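Toluene, o-xylene monooxygenase oxygenase subunit (Pseudomonas stutzeri, PDB 2INC) is an oxygenase subunit of a multicomponent monooxygenase that probably takes part in oxidising toluene and o-xylene. Local coordinates at residues Phe125-Met130 with Lys201-Trp206; Lys266-Lys271 with Glu276-Trp281. All coordinates share one frame; numbering follows the deposited sequence.

Overall arrangement
Reading from the N terminus, interaction 1 comes first: residues 125-130, on helix 121-138, are met again by residues 201-206, at the exit from helix 190-202. The 70 intervening residues are mostly helical and include the long helix 142-172. Only after that loop has closed does interaction 2 begin, where 276-281 packs on 266-271 across a connection of four residues. The two contacts therefore follow in series, neither nesting nor crossing, with centres 21 Å apart and nearest atoms about 8 Å apart. Helix 208-237 lies between them in sequence and touches both, through Ile215 at Ala202 and Thr213 at Leu278.

Interaction 1: Phe125-Met130 with Lys201-Trp206; sequences FHALQM and KALIAW
Leu203 meets Ala127 and Met130 here; the indole of Trp206, three residues on, does not reach 125-130 and has Ile204 O over the outer part of one face, 3.4 Å from the ring plane. The same indole makes edge-to-face contacts with Trp50 and Tyr134, and its plane lies at about 55° to that of Tyr54. On the 125-130 helix, His126 ND1 gives a weak hydrogen bond to Gln129 OE1. Between the segments the work falls to Leu203. With chi1 at -73°, its CG is turned opposite the carbonyl carbon, which sends both methyls to the helix. Leu203 CD2 lies 3.7 Å from Ala127 O, a van der Waals contact of a methyl on a helix carbonyl oxygen and not a hydrogen bond. It also stands 4.3 Å from Met130 CB. The other methyl, Leu203 CD1, reaches Ala127 CB at 4.2 Å. This is interior helix packing in a ferritin-clan hydroxylase-family chain, joining helix 121-138 to the type I turn of Ala202-Ala205 that follows helix 190-202. That turn is closed by Ala205 N to Ala202 O, 3.1 Å. Ala127 also packs on Ile199, one turn before Leu203, extending the apolar seam along the helix. Leu203 O accepts a hydrogen bond from a basic side chain of another protein chain, and Met130 packs on a basic side chain of that chain.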
ATOM      1  N   PHE B 125      24.195 -24.060  10.319  1.00 29.65           N
ATOM      2  CA  PHE B 125      23.583 -22.787   9.893  1.00 29.58           C
ATOM      3  C   PHE B 125      23.005 -22.054  11.086  1.00 30.62           C
ATOM      4  O   PHE B 125      23.102 -20.822  11.140  1.00 30.40           O
ATOM      5  CB  PHE B 125      22.476 -22.991   8.806  1.00 30.36           C
ATOM      6  CG  PHE B 125      22.991 -23.514   7.481  1.00 29.70           C
ATOM      7  CD1 PHE B 125      22.114 -24.199   6.608  1.00 32.49           C
ATOM      8  CD2 PHE B 125      24.299 -23.326   7.078  1.00 31.86           C
ATOM      9  CE1 PHE B 125      22.525 -24.694   5.381  1.00 29.57           C
ATOM     10  CE2 PHE B 125      24.750 -23.828   5.845  1.00 35.14           C
ATOM     11  CZ  PHE B 125      23.860 -24.508   4.985  1.00 32.61           C
ATOM     12  N   HIS B 126      22.430 -22.788  12.057  1.00 29.21           N
ATOM     13  CA  HIS B 126      21.979 -22.124  13.268  1.00 30.28           C
ATOM     14  C   HIS B 126      23.156 -21.561  14.086  1.00 31.17           C
ATOM     15  O   HIS B 126      23.059 -20.457  14.592  1.00 32.55           O
ATOM     16  CB  HIS B 126      21.129 -23.033  14.156  1.00 30.86           C
ATOM     17  CG  HIS B 126      20.525 -22.295  15.319  1.00 33.18           C
ATOM     18  ND1 HIS B 126      19.574 -21.312  15.159  1.00 30.61           N
ATOM     19  CD2 HIS B 126      20.812 -22.331  16.638  1.00 34.00           C
ATOM     20  CE1 HIS B 126      19.264 -20.802  16.341  1.00 35.45           C
ATOM     21  NE2 HIS B 126      19.990 -21.419  17.260  1.00 36.91           N
ATOM     22  N   ALA B 127      24.288 -22.260  14.119  1.00 30.14           N
ATOM     23  CA  ALA B 127      25.492 -21.746  14.792  1.00 29.09           C
ATOM     24  C   ALA B 127      25.971 -20.470  14.089  1.00 28.88           C
ATOM     25  O   ALA B 127      26.402 -19.544  14.749  1.00 30.34           O
ATOM     26  CB  ALA B 127      26.604 -22.808  14.780  1.00 29.12           C
ATOM     27  N   LEU B 128      25.816 -20.384  12.774  1.00 28.82           N
ATOM     28  CA  LEU B 128      26.164 -19.139  12.083  1.00 28.81           C
ATOM     29  C   LEU B 128      25.192 -18.013  12.432  1.00 29.90           C
ATOM     30  O   LEU B 128      25.598 -16.822  12.525  1.00 30.91           O
ATOM     31  CB  LEU B 128      26.188 -19.354  10.566  1.00 30.01           C
ATOM     32  CG  LEU B 128      27.293 -20.238   9.984  1.00 29.35           C
ATOM     33  CD1 LEU B 128      27.063 -20.311   8.465  1.00 33.63           C
ATOM     34  CD2 LEU B 128      28.651 -19.663  10.314  1.00 30.19           C
ATOM     35  N   GLN B 129      23.908 -18.348  12.525  1.00 29.93           N
ATOM     36  CA  GLN B 129      22.852 -17.429  12.953  1.00 29.95           C
ATOM     37  C   GLN B 129      23.223 -16.848  14.297  1.00 30.35           C
ATOM     38  O   GLN B 129      23.144 -15.666  14.512  1.00 30.34           O
ATOM     39  CB  GLN B 129      21.552 -18.225  13.069  1.00 28.10           C
ATOM     40  CG  GLN B 129      20.304 -17.403  13.477  1.00 28.37           C
ATOM     41  CD  GLN B 129      19.104 -18.286  13.533  1.00 31.63           C
ATOM     42  OE1 GLN B 129      19.124 -19.377  12.953  1.00 30.99           O
ATOM     43  NE2 GLN B 129      18.053 -17.854  14.270  1.00 32.53           N
ATOM     44  N   MET B 130      23.627 -17.693  15.232  1.00 31.49           N
ATOM     45  CA  MET B 130      24.088 -17.221  16.525  1.00 32.19           C
ATOM     46  C   MET B 130      25.343 -16.353  16.443  1.00 32.80           C
ATOM     47  O   MET B 130      25.466 -15.326  17.140  1.00 32.46           O
ATOM     48  CB  MET B 130      24.402 -18.427  17.407  1.00 32.15           C
ATOM     49  CG  MET B 130      23.141 -19.185  17.781  1.00 34.05           C
ATOM     50  SD  MET B 130      23.656 -20.763  18.544  1.00 36.48           S
ATOM     51  CE  MET B 130      24.354 -20.222  20.118  1.00 36.41           C
ATOM     52  N   LYS B 201      34.420 -22.829  18.961  1.00 33.58           N
ATOM     53  CA  LYS B 201      35.445 -21.878  19.421  1.00 34.92           C
ATOM     54  C   LYS B 201      35.187 -20.455  18.967  1.00 35.33           C
ATOM     55  O   LYS B 201      35.315 -19.502  19.777  1.00 35.59           O
ATOM     56  CB  LYS B 201      36.848 -22.312  18.981  1.00 34.80           C
ATOM     57  CG  LYS B 201      37.282 -23.597  19.740  1.00 33.90           C
ATOM     58  CD  LYS B 201      38.706 -24.004  19.335  1.00 35.27           C
ATOM     59  CE  LYS B 201      39.144 -25.099  20.322  1.00 38.58           C
ATOM     60  NZ  LYS B 201      40.459 -25.803  19.971  1.00 39.20           N
ATOM     61  N   ALA B 202      34.834 -20.302  17.686  1.00 35.65           N
ATOM     62  CA  ALA B 202      34.497 -18.974  17.128  1.00 33.22           C
ATOM     63  C   ALA B 202      33.330 -18.336  17.905  1.00 33.48           C
ATOM     64  O   ALA B 202      33.339 -17.152  18.149  1.00 32.65           O
ATOM     65  CB  ALA B 202      34.196 -19.040  15.630  1.00 34.20           C
ATOM     66  N   LEU B 203      32.365 -19.123  18.383  1.00 33.10           N
ATOM     67  CA  LEU B 203      31.240 -18.572  19.113  1.00 32.73           C
ATOM     68  C   LEU B 203      31.575 -17.964  20.465  1.00 32.88           C
ATOM     69  O   LEU B 203      30.707 -17.306  21.081  1.00 32.87           O
ATOM     70  CB  LEU B 203      30.112 -19.622  19.254  1.00 32.61           C
ATOM     71  CG  LEU B 203      29.351 -19.882  17.927  1.00 33.05           C
ATOM     72  CD1 LEU B 203      28.314 -20.988  18.218  1.00 32.39           C
ATOM     73  CD2 LEU B 203      28.668 -18.647  17.536  1.00 35.82           C
ATOM     74  N   ILE B 204      32.787 -18.218  20.963  1.00 32.53           N
ATOM     75  CA  ILE B 204      33.220 -17.594  22.221  1.00 32.91           C
ATOM     76  C   ILE B 204      34.304 -16.539  22.035  1.00 33.69           C
ATOM     77  O   ILE B 204      34.941 -16.077  23.011  1.00 33.21           O
ATOM     78  CB  ILE B 204      33.540 -18.644  23.311  1.00 33.64           C
ATOM     79  CG1 ILE B 204      34.754 -19.491  22.936  1.00 34.94           C
ATOM     80  CG2 ILE B 204      32.283 -19.520  23.554  1.00 34.24           C
ATOM     81  CD1 ILE B 204      35.228 -20.364  24.070  1.00 37.68           C
ATOM     82  N   ALA B 205      34.481 -16.084  20.796  1.00 32.88           N
ATOM     83  CA  ALA B 205      35.393 -14.970  20.522  1.00 33.66           C
ATOM     84  C   ALA B 205      34.604 -13.638  20.699  1.00 34.52           C
ATOM     85  O   ALA B 205      33.906 -13.228  19.755  1.00 33.45           O
ATOM     86  CB  ALA B 205      35.859 -15.078  19.086  1.00 33.59           C
ATOM     87  N   TRP B 206      34.693 -12.984  21.869  1.00 33.76           N
ATOM     88  CA  TRP B 206      33.721 -11.938  22.216  1.00 34.07           C
ATOM     89  C   TRP B 206      34.082 -10.538  21.720  1.00 34.64           C
ATOM     90  O   TRP B 206      33.217  -9.659  21.611  1.00 34.17           O
ATOM     91  CB  TRP B 206      33.452 -11.882  23.722  1.00 33.59           C
ATOM     92  CG  TRP B 206      33.145 -13.161  24.371  1.00 31.69           C
ATOM     93  CD1 TRP B 206      33.847 -13.735  25.398  1.00 34.17           C
ATOM     94  CD2 TRP B 206      32.009 -14.004  24.133  1.00 33.61           C
ATOM     95  NE1 TRP B 206      33.225 -14.897  25.806  1.00 31.91           N
ATOM     96  CE2 TRP B 206      32.094 -15.083  25.048  1.00 31.99           C
ATOM     97  CE3 TRP B 206      30.912 -13.936  23.250  1.00 33.41           C
ATOM     98  CZ2 TRP B 206      31.152 -16.106  25.084  1.00 31.23           C
ATOM     99  CZ3 TRP B 206      29.976 -14.934  23.278  1.00 31.82           C
ATOM    100  CH2 TRP B 206      30.099 -16.024  24.208  1.00 31.97           C
TER

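Interaction 2: Lys266-Lys271 with Glu276-Trp281; sequences KMALEK and EVLQKW
A short connection joins two consecutive helices, 241-268 and 274-299, and this contact closes it: Leu278, in the second turn of the outgoing helix, packs against Ala268 and Leu269, where the incoming helix gives way to a turn. A single methyl does the touching. Leu278 CD1 approaches Ala268 CB at 4.2 Å and Leu269 CD2 at 4.4 Å, so it is met by the two consecutive residues at once. About the CB-CG bond of Leu278, CD1 is anti to CA (chi2 164°), and this carries the methyl out across the gap between backbones whose nearest CA atoms, those of Ala268 and Leu278, are 9.0 Å apart. Ala268 points its CB toward the outgoing helix. Leu269 starts off along the flank, and it is the tip of its side chain that bends in to the methyl.

The turn itself is held by polar bonds. Ala268 O accepts Lys271 N at 3.1 Å across a type I turn, and it also takes a hydrogen bond from the side chain of Asn274, at the start of the next helix. Leu278 packs on Thr213 of helix 208-237 as well, a residue that Trp281 touches too.

Between the segments the contact is purely apolar and small, so it rests on ordinary van der Waals contact rather than on directed bonds, and the bonds to Ala268 O probably help to hold the turn in place.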
ATOM      1  N   LYS B 266      37.907  -2.887   4.198  1.00 40.97           N
ATOM      2  CA  LYS B 266      38.398  -1.724   3.472  1.00 40.87           C
ATOM      3  C   LYS B 266      38.501  -0.515   4.387  1.00 41.55           C
ATOM      4  O   LYS B 266      39.542   0.200   4.437  1.00 40.65           O
ATOM      5  CB  LYS B 266      37.504  -1.404   2.279  1.00 41.62           C
ATOM      6  CG  LYS B 266      38.054  -0.283   1.413  1.00 42.42           C
ATOM      7  CD  LYS B 266      37.271  -0.125   0.169  1.00 45.37           C
ATOM      8  CE  LYS B 266      37.737   1.104  -0.576  1.00 50.51           C
ATOM      9  NZ  LYS B 266      36.731   1.544  -1.600  1.00 55.25           N
ATOM     10  N   MET B 267      37.400  -0.238   5.087  1.00 40.97           N
ATOM     11  CA  MET B 267      37.384   0.893   5.989  1.00 41.40           C
ATOM     12  C   MET B 267      38.432   0.740   7.081  1.00 41.26           C
ATOM     13  O   MET B 267      39.143   1.686   7.378  1.00 42.40           O
ATOM     14  CB  MET B 267      35.987   1.082   6.566  1.00 40.36           C
ATOM     15  CG  MET B 267      35.955   2.139   7.619  1.00 40.72           C
ATOM     16  SD  MET B 267      34.256   2.283   8.175  1.00 42.85           S
ATOM     17  CE  MET B 267      34.385   3.677   9.272  1.00 41.74           C
ATOM     18  N   ALA B 268      38.529  -0.439   7.696  1.00 40.94           N
ATOM     19  CA  ALA B 268      39.522  -0.688   8.719  1.00 40.96           C
ATOM     20  C   ALA B 268      40.951  -0.388   8.235  1.00 42.94           C
ATOM     21  O   ALA B 268      41.748   0.175   8.980  1.00 42.84           O
ATOM     22  CB  ALA B 268      39.411  -2.128   9.242  1.00 40.44           C
ATOM     23  N   LEU B 269      41.247  -0.727   6.980  1.00 44.37           N
ATOM     24  CA  LEU B 269      42.598  -0.508   6.404  1.00 46.45           C
ATOM     25  C   LEU B 269      42.943   0.976   6.221  1.00 47.53           C
ATOM     26  O   LEU B 269      44.071   1.294   5.892  1.00 49.39           O
ATOM     27  CB  LEU B 269      42.752  -1.245   5.080  1.00 45.85           C
ATOM     28  CG  LEU B 269      42.646  -2.771   5.149  1.00 46.23           C
ATOM     29  CD1 LEU B 269      43.163  -3.406   3.820  1.00 45.32           C
ATOM     30  CD2 LEU B 269      43.373  -3.319   6.310  1.00 43.22           C
ATOM     31  N   GLU B 270      41.992   1.878   6.435  1.00 48.76           N
ATOM     32  CA  GLU B 270      42.288   3.318   6.421  1.00 50.14           C
ATOM     33  C   GLU B 270      43.199   3.728   7.580  1.00 51.07           C
ATOM     34  O   GLU B 270      43.916   4.724   7.490  1.00 52.23           O
ATOM     35  CB  GLU B 270      41.014   4.158   6.480  1.00 50.63           C
ATOM     36  CG  GLU B 270      40.077   4.073   5.279  1.00 49.68           C
ATOM     37  CD  GLU B 270      38.720   4.698   5.605  1.00 51.13           C
ATOM     38  OE1 GLU B 270      38.539   5.184   6.752  1.00 51.98           O
ATOM     39  OE2 GLU B 270      37.836   4.707   4.719  1.00 54.07           O
ATOM     40  N   LYS B 271      43.196   2.937   8.644  1.00 50.95           N
ATOM     41  CA  LYS B 271      43.979   3.214   9.831  1.00 51.79           C
ATOM     42  C   LYS B 271      45.212   2.311   9.908  1.00 51.70           C
ATOM     43  O   LYS B 271      45.109   1.113   9.699  1.00 51.36           O
ATOM     44  CB  LYS B 271      43.112   3.013  11.067  1.00 51.79           C
ATOM     45  CG  LYS B 271      43.869   3.245  12.341  1.00 54.38           C
ATOM     46  CD  LYS B 271      42.956   3.702  13.455  1.00 57.71           C
ATOM     47  CE  LYS B 271      43.779   4.184  14.650  1.00 58.16           C
ATOM     48  NZ  LYS B 271      44.727   3.119  15.107  1.00 61.07           N
ATOM     49  N   GLU B 276      47.481  -5.546  10.179  1.00 45.22           N
ATOM     50  CA  GLU B 276      48.232  -6.500  10.976  1.00 46.34           C
ATOM     51  C   GLU B 276      47.322  -7.127  12.038  1.00 45.13           C
ATOM     52  O   GLU B 276      47.461  -8.304  12.381  1.00 44.38           O
ATOM     53  CB  GLU B 276      49.473  -5.843  11.621  1.00 47.28           C
ATOM     54  CG  GLU B 276      50.506  -5.181  10.612  1.00 53.02           C
ATOM     55  CD  GLU B 276      49.974  -3.944   9.814  1.00 61.86           C
ATOM     56  OE1 GLU B 276      49.382  -2.991  10.399  1.00 62.26           O
ATOM     57  OE2 GLU B 276      50.171  -3.923   8.568  1.00 66.67           O
ATOM     58  N   VAL B 277      46.388  -6.332  12.571  1.00 44.89           N
ATOM     59  CA  VAL B 277      45.488  -6.833  13.612  1.00 42.72           C
ATOM     60  C   VAL B 277      44.587  -7.916  12.950  1.00 41.31           C
ATOM     61  O   VAL B 277      44.403  -8.997  13.508  1.00 40.24           O
ATOM     62  CB  VAL B 277      44.633  -5.689  14.232  1.00 42.77           C
ATOM     63  CG1 VAL B 277      43.360  -6.278  14.888  1.00 43.97           C
ATOM     64  CG2 VAL B 277      45.413  -4.939  15.310  1.00 42.03           C
ATOM     65  N   LEU B 278      44.100  -7.616  11.743  1.00 39.66           N
ATOM     66  CA  LEU B 278      43.224  -8.536  11.012  1.00 40.54           C
ATOM     67  C   LEU B 278      43.990  -9.774  10.542  1.00 41.52           C
ATOM     68  O   LEU B 278      43.487 -10.904  10.649  1.00 40.92           O
ATOM     69  CB  LEU B 278      42.555  -7.838   9.843  1.00 40.95           C
ATOM     70  CG  LEU B 278      41.465  -6.828  10.229  1.00 38.65           C
ATOM     71  CD1 LEU B 278      41.184  -5.962   9.066  1.00 35.62           C
ATOM     72  CD2 LEU B 278      40.144  -7.463  10.727  1.00 35.13           C
ATOM     73  N   GLN B 279      45.235  -9.586  10.070  1.00 41.60           N
ATOM     74  CA  GLN B 279      46.036 -10.737   9.621  1.00 42.06           C
ATOM     75  C   GLN B 279      46.416 -11.662  10.734  1.00 41.90           C
ATOM     76  O   GLN B 279      46.510 -12.871  10.526  1.00 43.60           O
ATOM     77  CB  GLN B 279      47.260 -10.266   8.873  1.00 42.07           C
ATOM     78  CG  GLN B 279      46.885  -9.656   7.592  1.00 43.45           C
ATOM     79  CD  GLN B 279      48.097  -9.097   6.878  1.00 48.88           C
ATOM     80  OE1 GLN B 279      48.994  -8.520   7.491  1.00 48.52           O
ATOM     81  NE2 GLN B 279      48.114  -9.246   5.577  1.00 51.02           N
ATOM     82  N   LYS B 280      46.599 -11.123  11.926  1.00 42.24           N
ATOM     83  CA  LYS B 280      46.908 -11.949  13.085  1.00 44.10           C
ATOM     84  C   LYS B 280      45.723 -12.782  13.513  1.00 42.80           C
ATOM     85  O   LYS B 280      45.873 -13.927  13.972  1.00 42.65           O
ATOM     86  CB  LYS B 280      47.343 -11.088  14.257  1.00 43.70           C
ATOM     87  CG  LYS B 280      47.879 -11.881  15.462  1.00 47.86           C
ATOM     88  CD  LYS B 280      48.219 -11.020  16.762  1.00 48.98           C
ATOM     89  CE  LYS B 280      48.894  -9.652  16.469  1.00 56.32           C
ATOM     90  NZ  LYS B 280      49.739  -9.642  15.210  1.00 59.28           N
ATOM     91  N   TRP B 281      44.535 -12.204  13.431  1.00 41.94           N
ATOM     92  CA  TRP B 281      43.321 -12.984  13.778  1.00 40.96           C
ATOM     93  C   TRP B 281      43.040 -14.052  12.723  1.00 40.04           C
ATOM     94  O   TRP B 281      42.727 -15.198  13.061  1.00 39.41           O
ATOM     95  CB  TRP B 281      42.110 -12.049  13.923  1.00 40.34           C
ATOM     96  CG  TRP B 281      42.033 -11.324  15.224  1.00 39.45           C
ATOM     97  CD1 TRP B 281      42.489 -11.748  16.451  1.00 39.69           C
ATOM     98  CD2 TRP B 281      41.377 -10.079  15.448  1.00 39.35           C
ATOM     99  NE1 TRP B 281      42.192 -10.804  17.419  1.00 40.49           N
ATOM    100  CE2 TRP B 281      41.487  -9.784  16.831  1.00 40.33           C
ATOM    101  CE3 TRP B 281      40.699  -9.177  14.613  1.00 37.74           C
ATOM    102  CZ2 TRP B 281      40.959  -8.619  17.390  1.00 38.69           C
ATOM    103  CZ3 TRP B 281      40.181  -8.007  15.180  1.00 38.89           C
ATOM    104  CH2 TRP B 281      40.326  -7.746  16.550  1.00 38.39           C
TER